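PDB 6GGO: bacteriophage virulence determinant from Salmonella enterica subsp. enterica serovar Typhimurium str. 14028S, which probably acts as a zinc-dependent protease of the PipA effector family, which cleaves NF-kappaB transcription factors of the infected host cell. Local coordinates for residues B[72-77]-B[162-167]; B[105-110]-B[129-134]; B[118-123]-B[174-179]; B[168-173]-B[185-190]. All coordinates share one frame; numbering follows the deposited sequence.

In the fold
Interactions 1, 3 and 4 each bring one ligand to a zinc ion; interaction 2 lies in the sheet beside helix 160-173, which carries two of the ligands. Interactions 1 and 4 both use this helix. Interaction 1 joins it to helix 64-84, interaction 4 to helix 186-197, and their centres lie about 13 Å apart. In interaction 2, I133 CD1 lies 3.5 Å from Q167 O, and W107 CZ2 3.5 Å from A171 CA. The side chain of I133 is about 10 Å from the zinc. Interaction 3 contributes the third ligand, D177, and its centre is about 10 Å from that of interaction 4. H166, H170 and D177 thus come together from interactions 1, 4 and 3.

Interaction 1 of 4, residues B[72-77]-B[162-167]; sequences EVLSRI and RSFIHQ. Unlike the reference sequence in segment 162-167: Q167 (reference Glu). With ZN (zinc ion), chain E.
The ring of F164 meets helix 64-84 with one edge, where L74 CA lies near the ring plane, 4.0 Å from F164 CD2. V73 CG1 and I77 CD1 reach the same ring obliquely. A second flat group, the imidazole of H166, has Q167 NE2 at its edge, in plane. This histidine opens the sequence HQVVH, the zinc-binding HEXXH motif of the reference sequence with Q167 in place of Glu.

The two helix segments cross at -77°, with their axes 10.5 Å apart. F164 spans much of that gap. Its CG is anti to the carbonyl carbon (chi1 -81°), which sends the ring out towards helix 64-84. V73 CG1 touches F164 CE2 at 3.6 Å, and the two side chains cross at about a right angle. I77 CD1 comes to 3.5 Å from F164 CD2. L74 adds its CD1, 4.1 Å from the same ring carbon. L135 and L137 also pack on the F164 side chain. I77 has a second role through its other branch, which faces I165. No hydrogen bond links the two segments, and the contact is apolar and buried.

The contact therefore seats the metal-binding helix on helix 64-84, while H166 serves the zinc from another side of that helix. H166 NE2 binds the metal at 2.2 Å, together with H170 and D177. At the far end of the apolar seam, I77 CG2 rests 3.6 Å from I165 CD1.

Interaction 2 of 4, residues B[105-110]-B[129-134]; sequences QRWLLG and GRKVIA
Q105 gives its carbonyl oxygen to the ammonium of K131, with K131 NZ 2.6 Å from Q105 O. The lysine chain bends at chi3 (-66°), and the donor is tilted from the carbonyl plane. K131 NZ also has a long, weak ion pair with E99. R106 turns away from segment 129-134, and its guanidinium forms a salt bridge with E47 of the second subunit. W107 lies across K131 at about a right angle. K131 CB sits over one face of the indole, 4.1 Å from the centroid of the six-membered ring. K131 NZ makes an off-centre cation-pi contact with the five-membered ring.

From L108 on, the chains pair as parallel beta strands. Strand 132-135 is the middle of a three-stranded mixed sheet, and 107-111 lies on one flank. L108 N bonds to K131 O at 2.7 Å, and I133 N bonds to L108 O at 2.7 Å, so L108 grips the residues before and after V132. L108 CD1 rests 3.8 Å from R130 NH2, whose hydrogen bond goes to G55 O. L109 lies on the same face of the sheet as I133, and its CD1 is 4.3 Å from I133 CG2. G110 N donates to I133 O at 3.1 Å.

Interaction 3 of 4, residues B[118-123]-B[174-179]; sequences TVTDED and HLQDKE. With ZN (zinc ion), chain E.
Q176 has CG between its backbone N and carbonyl carbon (chi1 42°), and the chain then runs extended, which takes the amide across to T120. The T120 methyl lies anti to its own carbonyl carbon and meets that amide, with CG2 3.7 Å from Q176 NE2. The two side chains cross at about a right angle. T120 is the N-cap of helix 121-126. At chi1 73° its hydroxyl turns back to the helix start, where T120 OG1 accepts from D123 N at 2.7 Å, with an N-H...O angle of 161°.

V119 lies against the loop that follows helix 160-173. Its CG2 lies 4.1 Å from L175 O and 4.3 Å from Q176 CB. H174 is the first residue to leave that helix, with positive phi. A water modelled near H174 ND1, at a doubtfully short distance, bonds weakly to T118 O and V119 O. The other ring nitrogen of H174 bonds to E99.

No direct hydrogen bond joins the segments, and the contact lies at the surface. It places the T120 turn beside the loop that brings in the third metal ligand. There D177 OD2 binds the zinc ion at 1.9 Å.

Interaction 4 of 4, residues B[168-173]-B[185-190]; sequences VVHALT and GPVVEY. With ZN (zinc ion), chain E.
V169 and V187 meet through their methyls, with V169 CG1 3.9 Å from V187 CG1. The same V169 methyl lies 3.8 Å from Y190 CB, and the two side chains cross at about a right angle. T173 CG2 approaches Y190 CE2 more loosely, at 4.2 Å. The helix segments cross at 116°.

One contact is of the CH-pi kind. V187 CG1 stands over the centre of one face of the H170 imidazole, 3.9 Å from its centroid and 13° off the ring normal. V187 CG2 covers the same ring near CE1.

No hydrogen bond crosses between the segments; the polar groups are paired within them or with residues outside. T173 OG1 donates to V169 O at 2.6 Å, and T173 N reaches this oxygen from the opposite face of its plane. T173 OG1 also takes a bond from L175 N, which ties the helix end to the next loop. The H170 ring is held through both nitrogens: ND1 bonds to L175 O and NE2 binds the zinc ion at 2.2 Å. Y190 OH bonds to D30.

V187 thus backs the second histidine of the HEXXH-type motif, here HQVVH. With H166 and D177 it makes a His-His-Asp zinc site, consistent with a zincin-type metalloprotease.

Interaction 1 of 4, residues B[72-77]-B[162-167]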
# COMPACT_ATOMS: atom_id res chain seq x y z
N GLU B 72 -13.76 -2.64 1.45
CA GLU B 72 -13.60 -3.18 2.79
C GLU B 72 -13.81 -4.69 2.81
O GLU B 72 -13.03 -5.43 3.43
CB GLU B 72 -14.56 -2.48 3.76
CG GLU B 72 -14.12 -1.08 4.15
CD GLU B 72 -15.05 -0.43 5.16
OE1 GLU B 72 -15.96 -1.12 5.67
OE2 GLU B 72 -14.87 0.77 5.45
N VAL B 73 -14.87 -5.17 2.15
CA VAL B 73 -15.08 -6.61 2.07
C VAL B 73 -13.97 -7.27 1.25
O VAL B 73 -13.49 -8.35 1.59
CB VAL B 73 -16.48 -6.92 1.49
CG1 VAL B 73 -16.64 -6.31 0.10
CG2 VAL B 73 -16.73 -8.42 1.44
N LEU B 74 -13.54 -6.61 0.17
CA LEU B 74 -12.42 -7.12 -0.61
C LEU B 74 -11.18 -7.30 0.25
O LEU B 74 -10.53 -8.35 0.22
CB LEU B 74 -12.14 -6.18 -1.78
CG LEU B 74 -10.86 -6.45 -2.57
CD1 LEU B 74 -10.89 -7.84 -3.20
CD2 LEU B 74 -10.67 -5.38 -3.62
N SER B 75 -10.82 -6.26 1.01
CA SER B 75 -9.62 -6.34 1.85
C SER B 75 -9.67 -7.56 2.76
O SER B 75 -8.65 -8.23 2.96
CB SER B 75 -9.48 -5.05 2.67
OG SER B 75 -8.24 -5.02 3.36
N ARG B 76 -10.85 -7.87 3.29
CA ARG B 76 -10.97 -9.03 4.17
C ARG B 76 -10.83 -10.34 3.40
O ARG B 76 -10.29 -11.31 3.93
CB ARG B 76 -12.30 -9.00 4.92
CG ARG B 76 -12.24 -8.22 6.24
CD ARG B 76 -13.51 -8.39 7.06
NE ARG B 76 -14.71 -7.99 6.32
CZ ARG B 76 -15.17 -6.75 6.23
NH1 ARG B 76 -14.53 -5.74 6.82
NH2 ARG B 76 -16.27 -6.50 5.54
N ILE B 77 -11.31 -10.39 2.16
CA ILE B 77 -11.20 -11.61 1.37
C ILE B 77 -9.76 -11.87 0.97
O ILE B 77 -9.26 -13.00 1.06
CB ILE B 77 -12.12 -11.53 0.14
CG1 ILE B 77 -13.59 -11.48 0.57
CG2 ILE B 77 -11.88 -12.72 -0.79
CD1 ILE B 77 -14.54 -11.12 -0.55
N ARG B 162 -16.56 -16.26 -3.70
CA ARG B 162 -16.14 -16.84 -4.97
C ARG B 162 -16.12 -15.79 -6.07
O ARG B 162 -15.18 -15.74 -6.88
CB ARG B 162 -17.06 -18.00 -5.35
CG ARG B 162 -16.70 -18.71 -6.65
CD ARG B 162 -17.61 -19.91 -6.90
NE ARG B 162 -17.22 -21.07 -6.10
CZ ARG B 162 -16.32 -21.98 -6.49
NH1 ARG B 162 -15.71 -21.88 -7.66
NH2 ARG B 162 -16.04 -23.00 -5.69
N SER B 163 -17.15 -14.94 -6.13
CA SER B 163 -17.21 -13.91 -7.16
C SER B 163 -15.97 -13.03 -7.11
O SER B 163 -15.32 -12.79 -8.14
CB SER B 163 -18.47 -13.07 -6.98
OG SER B 163 -19.63 -13.88 -6.96
N PHE B 164 -15.61 -12.54 -5.93
CA PHE B 164 -14.45 -11.66 -5.81
C PHE B 164 -13.17 -12.39 -6.20
O PHE B 164 -12.40 -11.90 -7.03
CB PHE B 164 -14.36 -11.13 -4.38
CG PHE B 164 -15.27 -9.97 -4.10
CD1 PHE B 164 -16.54 -9.92 -4.65
CD2 PHE B 164 -14.86 -8.92 -3.29
CE1 PHE B 164 -17.39 -8.86 -4.41
CE2 PHE B 164 -15.70 -7.85 -3.03
CZ PHE B 164 -16.97 -7.82 -3.60
N ILE B 165 -12.95 -13.58 -5.63
CA ILE B 165 -11.74 -14.34 -5.94
C ILE B 165 -11.63 -14.57 -7.44
O ILE B 165 -10.56 -14.40 -8.04
CB ILE B 165 -11.72 -15.67 -5.17
CG1 ILE B 165 -11.60 -15.42 -3.66
CG2 ILE B 165 -10.60 -16.58 -5.67
CD1 ILE B 165 -10.24 -14.86 -3.22
N HIS B 166 -12.74 -14.96 -8.08
CA HIS B 166 -12.72 -15.21 -9.51
C HIS B 166 -12.19 -14.01 -10.27
O HIS B 166 -11.23 -14.11 -11.04
CB HIS B 166 -14.12 -15.58 -9.99
CG HIS B 166 -14.18 -15.96 -11.43
ND1 HIS B 166 -13.93 -17.24 -11.88
CD2 HIS B 166 -14.46 -15.23 -12.54
CE1 HIS B 166 -14.05 -17.28 -13.19
NE2 HIS B 166 -14.37 -16.08 -13.62
N GLN B 167 -12.80 -12.84 -10.04
CA GLN B 167 -12.36 -11.63 -10.74
C GLN B 167 -10.93 -11.26 -10.38
O GLN B 167 -10.19 -10.74 -11.23
CB GLN B 167 -13.30 -10.48 -10.42
CG GLN B 167 -14.75 -10.72 -10.84
CD GLN B 167 -14.88 -11.10 -12.30
OE1 GLN B 167 -14.09 -10.68 -13.14
NE2 GLN B 167 -15.89 -11.91 -12.61
ZN ZN E . -14.27 -14.89 -15.53

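Interaction 2 of 4, residues B[105-110]-B[129-134]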
# COMPACT_ATOMS: atom_id res chain seq x y z
N GLN B 105 0.64 0.75 -12.42
CA GLN B 105 0.11 -0.46 -13.02
C GLN B 105 -0.96 -1.12 -12.16
O GLN B 105 -1.26 -2.30 -12.37
CB GLN B 105 1.25 -1.45 -13.29
CG GLN B 105 2.21 -1.02 -14.38
CD GLN B 105 3.29 -2.06 -14.63
OE1 GLN B 105 4.39 -1.97 -14.09
NE2 GLN B 105 2.97 -3.04 -15.47
N ARG B 106 -1.53 -0.40 -11.21
CA ARG B 106 -2.55 -0.97 -10.34
C ARG B 106 -3.94 -0.79 -10.94
O ARG B 106 -4.15 -0.05 -11.91
CB ARG B 106 -2.46 -0.35 -8.95
CG ARG B 106 -1.19 -0.73 -8.23
CD ARG B 106 -1.11 -0.12 -6.85
NE ARG B 106 0.12 -0.51 -6.17
CZ ARG B 106 0.51 -0.05 -4.99
NH1 ARG B 106 -0.23 0.84 -4.34
NH2 ARG B 106 1.65 -0.47 -4.47
N TRP B 107 -4.91 -1.49 -10.35
CA TRP B 107 -6.24 -1.63 -10.91
C TRP B 107 -7.20 -0.60 -10.33
O TRP B 107 -7.06 -0.15 -9.19
CB TRP B 107 -6.79 -3.03 -10.63
CG TRP B 107 -6.03 -4.10 -11.33
CD1 TRP B 107 -4.84 -4.65 -10.95
CD2 TRP B 107 -6.41 -4.77 -12.54
NE1 TRP B 107 -4.46 -5.62 -11.85
CE2 TRP B 107 -5.40 -5.71 -12.84
CE3 TRP B 107 -7.50 -4.66 -13.41
CZ2 TRP B 107 -5.46 -6.53 -13.96
CZ3 TRP B 107 -7.55 -5.47 -14.52
CH2 TRP B 107 -6.54 -6.40 -14.78
N LEU B 108 -8.19 -0.23 -11.14
CA LEU B 108 -9.32 0.56 -10.68
C LEU B 108 -10.44 -0.37 -10.24
O LEU B 108 -10.68 -1.41 -10.86
CB LEU B 108 -9.82 1.49 -11.79
CG LEU B 108 -8.93 2.68 -12.12
CD1 LEU B 108 -9.33 3.32 -13.43
CD2 LEU B 108 -8.98 3.70 -11.00
N LEU B 109 -11.14 0.02 -9.17
CA LEU B 109 -12.24 -0.77 -8.63
C LEU B 109 -13.55 -0.18 -9.11
O LEU B 109 -13.91 0.94 -8.74
CB LEU B 109 -12.17 -0.82 -7.11
CG LEU B 109 -13.35 -1.51 -6.40
CD1 LEU B 109 -13.60 -2.90 -6.96
CD2 LEU B 109 -13.12 -1.56 -4.90
N GLY B 110 -14.27 -0.93 -9.95
CA GLY B 110 -15.58 -0.51 -10.41
C GLY B 110 -16.66 -0.97 -9.45
O GLY B 110 -17.49 -1.82 -9.79
N GLY B 129 -8.35 1.88 -22.38
CA GLY B 129 -7.04 1.45 -21.91
C GLY B 129 -6.83 1.53 -20.42
O GLY B 129 -5.68 1.66 -19.98
N ARG B 130 -7.89 1.47 -19.62
CA ARG B 130 -7.80 1.55 -18.17
C ARG B 130 -8.03 0.18 -17.56
O ARG B 130 -8.94 -0.55 -17.97
CB ARG B 130 -8.81 2.55 -17.62
CG ARG B 130 -8.41 4.00 -17.82
CD ARG B 130 -9.61 4.94 -17.90
NE ARG B 130 -10.50 4.83 -16.74
CZ ARG B 130 -11.61 4.09 -16.70
NH1 ARG B 130 -12.01 3.39 -17.76
NH2 ARG B 130 -12.34 4.07 -15.60
N LYS B 131 -7.21 -0.17 -16.57
CA LYS B 131 -7.33 -1.45 -15.88
C LYS B 131 -8.34 -1.32 -14.75
O LYS B 131 -8.12 -0.56 -13.80
CB LYS B 131 -5.97 -1.90 -15.33
CG LYS B 131 -4.89 -2.05 -16.39
CD LYS B 131 -3.87 -3.11 -16.02
CE LYS B 131 -3.06 -2.71 -14.80
NZ LYS B 131 -2.02 -3.73 -14.46
N VAL B 132 -9.45 -2.04 -14.86
CA VAL B 132 -10.53 -1.97 -13.88
C VAL B 132 -10.98 -3.38 -13.53
O VAL B 132 -10.94 -4.30 -14.36
CB VAL B 132 -11.71 -1.11 -14.39
CG1 VAL B 132 -11.31 -0.30 -15.62
CG2 VAL B 132 -12.95 -1.96 -14.69
N ILE B 133 -11.43 -3.54 -12.29
CA ILE B 133 -11.98 -4.80 -11.79
C ILE B 133 -13.32 -4.47 -11.13
O ILE B 133 -13.35 -3.84 -10.07
CB ILE B 133 -11.02 -5.51 -10.82
CG1 ILE B 133 -11.64 -6.82 -10.33
CG2 ILE B 133 -10.64 -4.60 -9.64
CD1 ILE B 133 -10.69 -7.69 -9.53
N ALA B 134 -14.41 -4.88 -11.77
CA ALA B 134 -15.75 -4.50 -11.33
C ALA B 134 -16.29 -5.53 -10.35
O ALA B 134 -16.28 -6.73 -10.62
CB ALA B 134 -16.68 -4.38 -12.53

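Interaction 3 of 4, residues B[118-123]-B[174-179]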
# COMPACT_ATOMS: atom_id res chain seq x y z
N THR B 118 -10.84 -6.34 -16.95
CA THR B 118 -10.28 -6.02 -18.26
C THR B 118 -8.93 -6.73 -18.41
O THR B 118 -7.91 -6.27 -17.91
CB THR B 118 -10.12 -4.51 -18.42
OG1 THR B 118 -9.17 -4.03 -17.47
CG2 THR B 118 -11.45 -3.81 -18.19
N VAL B 119 -8.94 -7.87 -19.11
CA VAL B 119 -7.71 -8.61 -19.37
C VAL B 119 -7.40 -8.77 -20.85
O VAL B 119 -6.25 -9.08 -21.20
CB VAL B 119 -7.75 -9.99 -18.69
CG1 VAL B 119 -8.16 -9.86 -17.23
CG2 VAL B 119 -8.71 -10.93 -19.41
N THR B 120 -8.37 -8.56 -21.74
CA THR B 120 -8.16 -8.71 -23.18
C THR B 120 -7.91 -7.35 -23.81
O THR B 120 -8.39 -6.32 -23.32
CB THR B 120 -9.36 -9.38 -23.85
OG1 THR B 120 -10.45 -8.45 -23.91
CG2 THR B 120 -9.79 -10.63 -23.09
N ASP B 121 -7.13 -7.34 -24.89
CA ASP B 121 -6.93 -6.11 -25.65
C ASP B 121 -8.27 -5.50 -26.03
O ASP B 121 -8.42 -4.27 -26.06
CB ASP B 121 -6.09 -6.39 -26.90
CG ASP B 121 -4.73 -6.97 -26.56
OD1 ASP B 121 -4.38 -7.01 -25.36
OD2 ASP B 121 -4.01 -7.37 -27.50
N GLU B 122 -9.26 -6.34 -26.34
CA GLU B 122 -10.60 -5.83 -26.64
C GLU B 122 -11.23 -5.18 -25.41
O GLU B 122 -11.78 -4.08 -25.50
CB GLU B 122 -11.48 -6.97 -27.16
CG GLU B 122 -10.96 -7.64 -28.42
CD GLU B 122 -11.76 -8.88 -28.79
OE1 GLU B 122 -12.36 -9.49 -27.88
OE2 GLU B 122 -11.78 -9.25 -29.98
N ASP B 123 -11.15 -5.85 -24.26
CA ASP B 123 -11.69 -5.27 -23.03
C ASP B 123 -11.04 -3.92 -22.74
O ASP B 123 -11.71 -2.99 -22.29
CB ASP B 123 -11.47 -6.23 -21.86
CG ASP B 123 -12.52 -7.33 -21.80
OD1 ASP B 123 -13.70 -7.05 -22.13
OD2 ASP B 123 -12.17 -8.47 -21.42
N HIS B 174 -4.00 -12.31 -15.60
CA HIS B 174 -4.32 -11.82 -16.94
C HIS B 174 -4.77 -12.94 -17.86
O HIS B 174 -4.65 -12.84 -19.08
CB HIS B 174 -3.13 -11.08 -17.56
CG HIS B 174 -2.79 -9.80 -16.86
ND1 HIS B 174 -3.48 -8.63 -17.08
CD2 HIS B 174 -1.83 -9.51 -15.95
CE1 HIS B 174 -2.96 -7.67 -16.33
NE2 HIS B 174 -1.96 -8.18 -15.64
N LEU B 175 -5.29 -14.02 -17.27
CA LEU B 175 -5.84 -15.13 -18.03
C LEU B 175 -7.34 -14.97 -18.13
O LEU B 175 -7.98 -14.33 -17.28
CB LEU B 175 -5.51 -16.46 -17.35
CG LEU B 175 -4.02 -16.76 -17.13
CD1 LEU B 175 -3.85 -17.98 -16.24
CD2 LEU B 175 -3.30 -16.95 -18.45
N GLN B 176 -7.92 -15.55 -19.17
CA GLN B 176 -9.35 -15.49 -19.40
C GLN B 176 -9.95 -16.88 -19.22
O GLN B 176 -9.25 -17.89 -19.13
CB GLN B 176 -9.67 -14.92 -20.79
CG GLN B 176 -8.78 -15.43 -21.92
CD GLN B 176 -8.98 -14.64 -23.20
OE1 GLN B 176 -8.02 -14.33 -23.90
NE2 GLN B 176 -10.23 -14.30 -23.50
N ASP B 177 -11.29 -16.91 -19.15
CA ASP B 177 -11.99 -18.15 -18.87
C ASP B 177 -12.01 -19.09 -20.07
O ASP B 177 -12.02 -20.31 -19.90
CB ASP B 177 -13.43 -17.85 -18.44
CG ASP B 177 -13.50 -17.08 -17.15
OD1 ASP B 177 -12.95 -17.57 -16.14
OD2 ASP B 177 -14.09 -15.98 -17.14
N LYS B 178 -11.99 -18.54 -21.28
CA LYS B 178 -12.16 -19.35 -22.49
C LYS B 178 -10.87 -20.09 -22.81
O LYS B 178 -9.85 -19.46 -23.10
CB LYS B 178 -12.56 -18.45 -23.65
CG LYS B 178 -13.93 -17.81 -23.51
CD LYS B 178 -14.17 -16.78 -24.59
CE LYS B 178 -15.45 -16.00 -24.34
NZ LYS B 178 -16.65 -16.88 -24.27
N GLU B 179 -10.92 -21.41 -22.76
CA GLU B 179 -9.76 -22.25 -23.08
C GLU B 179 -10.20 -23.38 -23.99
O GLU B 179 -11.13 -24.12 -23.67
CB GLU B 179 -9.12 -22.81 -21.81
CG GLU B 179 -7.88 -23.67 -22.07
CD GLU B 179 -7.22 -24.16 -20.79
OE1 GLU B 179 -7.81 -23.98 -19.70
OE2 GLU B 179 -6.11 -24.73 -20.87
ZN ZN E . -14.27 -14.89 -15.53
O HOH W 1 -4.74 -7.26 -18.72

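Interaction 4 of 4, residues B[168-173]-B[185-190]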
# COMPACT_ATOMS: atom_id res chain seq x y z
N VAL B 168 -10.50 -11.51 -9.14
CA VAL B 168 -9.14 -11.18 -8.76
C VAL B 168 -8.14 -12.05 -9.51
O VAL B 168 -7.09 -11.57 -9.95
CB VAL B 168 -8.96 -11.29 -7.23
CG1 VAL B 168 -7.49 -11.27 -6.84
CG2 VAL B 168 -9.71 -10.16 -6.53
N VAL B 169 -8.45 -13.34 -9.66
CA VAL B 169 -7.55 -14.24 -10.40
C VAL B 169 -7.41 -13.79 -11.84
O VAL B 169 -6.34 -13.96 -12.45
CB VAL B 169 -8.06 -15.69 -10.31
CG1 VAL B 169 -7.21 -16.60 -11.19
CG2 VAL B 169 -8.03 -16.18 -8.87
N HIS B 170 -8.46 -13.23 -12.43
CA HIS B 170 -8.32 -12.60 -13.74
C HIS B 170 -7.26 -11.51 -13.70
O HIS B 170 -6.43 -11.40 -14.61
CB HIS B 170 -9.66 -12.01 -14.19
CG HIS B 170 -10.56 -12.99 -14.87
ND1 HIS B 170 -10.22 -13.61 -16.05
CD2 HIS B 170 -11.80 -13.43 -14.56
CE1 HIS B 170 -11.21 -14.41 -16.43
NE2 HIS B 170 -12.18 -14.31 -15.54
N ALA B 171 -7.27 -10.69 -12.64
CA ALA B 171 -6.35 -9.56 -12.57
C ALA B 171 -4.92 -10.01 -12.30
O ALA B 171 -3.98 -9.53 -12.94
CB ALA B 171 -6.81 -8.60 -11.48
N LEU B 172 -4.73 -10.95 -11.37
CA LEU B 172 -3.38 -11.36 -11.01
C LEU B 172 -2.69 -12.13 -12.14
O LEU B 172 -1.47 -12.02 -12.29
CB LEU B 172 -3.40 -12.22 -9.75
CG LEU B 172 -4.03 -11.60 -8.50
CD1 LEU B 172 -3.97 -12.58 -7.33
CD2 LEU B 172 -3.35 -10.29 -8.13
N THR B 173 -3.45 -12.89 -12.93
CA THR B 173 -2.88 -13.74 -13.96
C THR B 173 -3.05 -13.21 -15.37
O THR B 173 -2.31 -13.64 -16.26
CB THR B 173 -3.51 -15.14 -13.90
OG1 THR B 173 -4.88 -15.07 -14.33
CG2 THR B 173 -3.45 -15.70 -12.49
N GLY B 185 -11.45 -23.70 -17.80
CA GLY B 185 -10.51 -22.61 -17.94
C GLY B 185 -9.62 -22.49 -16.72
O GLY B 185 -9.95 -22.99 -15.64
N PRO B 186 -8.48 -21.81 -16.87
CA PRO B 186 -7.52 -21.77 -15.75
C PRO B 186 -7.99 -20.93 -14.58
O PRO B 186 -7.67 -21.25 -13.43
CB PRO B 186 -6.26 -21.17 -16.40
CG PRO B 186 -6.79 -20.31 -17.50
CD PRO B 186 -8.04 -20.99 -18.01
N VAL B 187 -8.77 -19.88 -14.85
CA VAL B 187 -9.21 -18.98 -13.78
C VAL B 187 -10.11 -19.73 -12.80
O VAL B 187 -9.92 -19.67 -11.58
CB VAL B 187 -9.92 -17.76 -14.38
CG1 VAL B 187 -10.48 -16.85 -13.29
CG2 VAL B 187 -8.97 -16.99 -15.28
N VAL B 188 -11.10 -20.46 -13.33
CA VAL B 188 -12.03 -21.21 -12.48
C VAL B 188 -11.28 -22.23 -11.64
O VAL B 188 -11.54 -22.39 -10.45
CB VAL B 188 -13.11 -21.88 -13.35
CG1 VAL B 188 -13.90 -22.89 -12.53
CG2 VAL B 188 -14.03 -20.82 -13.93
N GLU B 189 -10.35 -22.96 -12.26
CA GLU B 189 -9.62 -23.99 -11.53
C GLU B 189 -8.80 -23.38 -10.40
O GLU B 189 -8.81 -23.88 -9.27
CB GLU B 189 -8.73 -24.79 -12.48
CG GLU B 189 -9.50 -25.64 -13.49
CD GLU B 189 -8.66 -26.73 -14.12
OE1 GLU B 189 -7.45 -26.82 -13.80
OE2 GLU B 189 -9.20 -27.52 -14.92
N TYR B 190 -8.08 -22.30 -10.70
CA TYR B 190 -7.41 -21.55 -9.64
C TYR B 190 -8.40 -21.20 -8.53
O TYR B 190 -8.14 -21.48 -7.35
CB TYR B 190 -6.80 -20.27 -10.22
CG TYR B 190 -5.38 -20.40 -10.73
CD1 TYR B 190 -4.43 -21.14 -10.05
CD2 TYR B 190 -4.99 -19.76 -11.90
CE1 TYR B 190 -3.14 -21.25 -10.52
CE2 TYR B 190 -3.70 -19.87 -12.38
CZ TYR B 190 -2.77 -20.61 -11.68
OH TYR B 190 -1.49 -20.72 -12.16
ZN ZN E . -14.27 -14.89 -15.53